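PDB 4F42: tumor necrosis factor receptor superfamily member 16 from Rattus norvegicus, which serves as a low-affinity receptor for nerve growth factor and other neurotrophins, its intracellular death domain probably passing the signal on inside the cell. Local coordinates for residues P9-K12 against R13-E17. Residues are numbered along the deposited sequence; the frame is centred on the assembly and turned at random.
Sequences PLTK and REEVE. With MNB (5-mercapto-2-nitro-benzoic acid), chain B; MNB (5-mercapto-2-nitro-benzoic acid), chain C.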
loop_
_atom_site.group_PDB
_atom_site.type_symbol
_atom_site.label_atom_id
_atom_site.label_comp_id
_atom_site.label_asym_id
_atom_site.label_seq_id
_atom_site.Cartn_x
_atom_site.Cartn_y
_atom_site.Cartn_z
ATOM N N PRO A 9 -10.465 6.824 6.293
ATOM C CA PRO A 9 -10.057 7.618 7.450
ATOM C C PRO A 9 -8.633 7.288 7.879
ATOM O O PRO A 9 -8.195 6.148 7.736
ATOM C CB PRO A 9 -11.056 7.208 8.541
ATOM C CG PRO A 9 -11.759 6.006 8.031
ATOM C CD PRO A 9 -11.717 6.093 6.539
ATOM N N LEU A 10 -7.914 8.278 8.396
ATOM C CA LEU A 10 -6.554 8.068 8.881
ATOM C C LEU A 10 -6.436 6.785 9.708
ATOM O O LEU A 10 -5.446 6.046 9.595
ATOM C CB LEU A 10 -6.106 9.275 9.713
ATOM C CG LEU A 10 -4.689 9.335 10.286
ATOM C CD1 LEU A 10 -3.636 9.578 9.200
ATOM C CD2 LEU A 10 -4.645 10.432 11.330
ATOM N N THR A 11 -7.458 6.526 10.523
ATOM C CA THR A 11 -7.463 5.378 11.437
ATOM C C THR A 11 -7.351 4.014 10.713
ATOM O O THR A 11 -6.604 3.131 11.161
ATOM C CB THR A 11 -8.666 5.432 12.427
ATOM O OG1 THR A 11 -8.526 4.392 13.398
ATOM C CG2 THR A 11 -10.027 5.302 11.705
ATOM N N LYS A 12 -8.064 3.875 9.592
ATOM C CA LYS A 12 -7.962 2.699 8.724
ATOM C C LYS A 12 -6.617 2.656 8.005
ATOM O O LYS A 12 -5.969 1.615 7.952
ATOM C CB LYS A 12 -9.107 2.665 7.704
ATOM C CG LYS A 12 -10.460 2.164 8.251
ATOM C CD LYS A 12 -11.575 2.323 7.186
ATOM C CE LYS A 12 -13.010 2.109 7.722
ATOM N NZ LYS A 12 -14.023 2.000 6.609
ATOM N N ARG A 13 -6.192 3.795 7.467
ATOM C CA ARG A 13 -4.921 3.867 6.750
ATOM C C ARG A 13 -3.708 3.526 7.617
ATOM O O ARG A 13 -2.761 2.896 7.139
ATOM C CB ARG A 13 -4.759 5.207 6.039
ATOM C CG ARG A 13 -5.681 5.328 4.833
ATOM C CD ARG A 13 -5.370 6.525 3.974
ATOM N NE ARG A 13 -5.816 7.770 4.587
ATOM C CZ ARG A 13 -5.024 8.618 5.236
ATOM N NH1 ARG A 13 -3.724 8.364 5.360
ATOM N NH2 ARG A 13 -5.539 9.727 5.761
ATOM N N GLU A 14 -3.747 3.902 8.890
ATOM C CA GLU A 14 -2.676 3.517 9.810
ATOM C C GLU A 14 -2.659 2.009 10.160
ATOM O O GLU A 14 -1.606 1.467 10.494
ATOM C CB GLU A 14 -2.638 4.427 11.050
ATOM C CG GLU A 14 -2.143 5.860 10.716
ATOM C CD GLU A 14 -1.896 6.753 11.943
ATOM O OE1 GLU A 14 -0.948 7.576 11.905
ATOM O OE2 GLU A 14 -2.654 6.643 12.940
ATOM N N GLU A 15 -3.806 1.333 10.058
ATOM C CA GLU A 15 -3.841 -0.132 10.171
ATOM C C GLU A 15 -3.159 -0.765 8.950
ATOM O O GLU A 15 -2.277 -1.613 9.084
ATOM C CB GLU A 15 -5.278 -0.655 10.306
ATOM C CG GLU A 15 -5.975 -0.359 11.643
ATOM C CD GLU A 15 -7.513 -0.483 11.551
ATOM O OE1 GLU A 15 -8.015 -1.305 10.727
ATOM O OE2 GLU A 15 -8.217 0.246 12.302
ATOM N N VAL A 16 -3.571 -0.333 7.763
ATOM C CA VAL A 16 -2.944 -0.743 6.508
ATOM C C VAL A 16 -1.418 -0.551 6.576
ATOM O O VAL A 16 -0.662 -1.492 6.319
ATOM C CB VAL A 16 -3.555 0.025 5.301
ATOM C CG1 VAL A 16 -2.803 -0.271 4.024
ATOM C CG2 VAL A 16 -5.031 -0.319 5.140
ATOM N N GLU A 17 -0.985 0.653 6.952
ATOM C CA GLU A 17 0.441 0.991 7.062
ATOM C C GLU A 17 1.198 0.081 8.029
ATOM O O GLU A 17 2.326 -0.323 7.754
ATOM C CB GLU A 17 0.615 2.445 7.504
ATOM C CG GLU A 17 0.426 3.465 6.400
ATOM C CD GLU A 17 0.290 4.880 6.930
ATOM O OE1 GLU A 17 0.767 5.146 8.047
ATOM O OE2 GLU A 17 -0.299 5.728 6.229
HETATM C C6 MNB B . 5.613 4.235 10.791
HETATM C C1 MNB B . 4.535 3.389 11.030
HETATM C C2 MNB B . 3.133 3.891 10.819
HETATM C C3 MNB B . 2.978 5.209 10.384
HETATM C C4 MNB B . 4.096 6.012 10.161
HETATM C C5 MNB B . 5.395 5.537 10.358
HETATM S S5 MNB B . 6.726 6.563 10.091
HETATM C C10 MNB B . 4.856 2.002 11.492
HETATM O O12 MNB B . 4.473 1.632 12.621
HETATM O O11 MNB B . 5.518 1.258 10.736
HETATM N N7 MNB B . 1.974 3.098 11.043
HETATM O O9 MNB B . 0.866 3.612 11.217
HETATM O O8 MNB B . 2.053 1.883 11.072
HETATM C C6 MNB C . -12.706 -3.469 4.391
HETATM C C1 MNB C . -12.151 -2.261 4.807
HETATM C C2 MNB C . -10.662 -2.075 4.725
HETATM C C3 MNB C . -9.887 -3.119 4.223
HETATM C C4 MNB C . -10.493 -4.300 3.823
HETATM C C5 MNB C . -11.872 -4.475 3.904
HETATM S S5 MNB C . -12.522 -5.951 3.386
HETATM C C10 MNB C . -13.066 -1.197 5.338
HETATM O O12 MNB C . -13.350 -1.237 6.550
HETATM O O11 MNB C . -13.524 -0.309 4.582
HETATM N N7 MNB C . -10.008 -0.890 5.113
HETATM O O9 MNB C . -8.795 -0.868 5.244
HETATM O O8 MNB C . -10.628 0.145 5.301
#
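Arg-13 N bonds back to Pro-9 O at 3.1 Å, Glu-14 N to Leu-10 O at 2.8 Å and Val-16 N to Lys-12 O at 3.1 Å, the i to i+4 pattern that starts an alpha helix with Pro-9 as its N-cap. Arg-13 folds back over this first turn: its chain bends at chi3 (-75°), setting Leu-10 CA over one face of the guanidinium, toward the rim and 3.7 Å from Arg-13 NH2. Leu-10 crosses it at about a right angle, with CD1 next to both terminal nitrogens. Arg-13 NE bonds to the carbonyl of Leu-8, which probably helps hold the bend. Leu-10 CG also touches Glu-14 CD (4.1 Å), while Glu-14 OE1 makes a salt bridge to Arg-50, a partner it shares with Glu-17. Beyond CG the Lys-12 chain is extended and carries NZ to the carboxylate of one 5-mercapto-2-nitro-benzoic acid, 3.1 Å from O11 and, more weakly, 3.3 Å from O12. Lys-12 CD passes close to this ligand's nitro oxygen O8, and Val-16 CG2 borders the same nitro group. With an alanine here the chain ends at CB, and the carboxylate would probably lose its positive mate and the nitro group its methylene neighbours. This is the opening of helix 10-19 in a helical death domain, with Lys-12 and Val-16 lining one ligand pocket and Glu-14 and Glu-17 another.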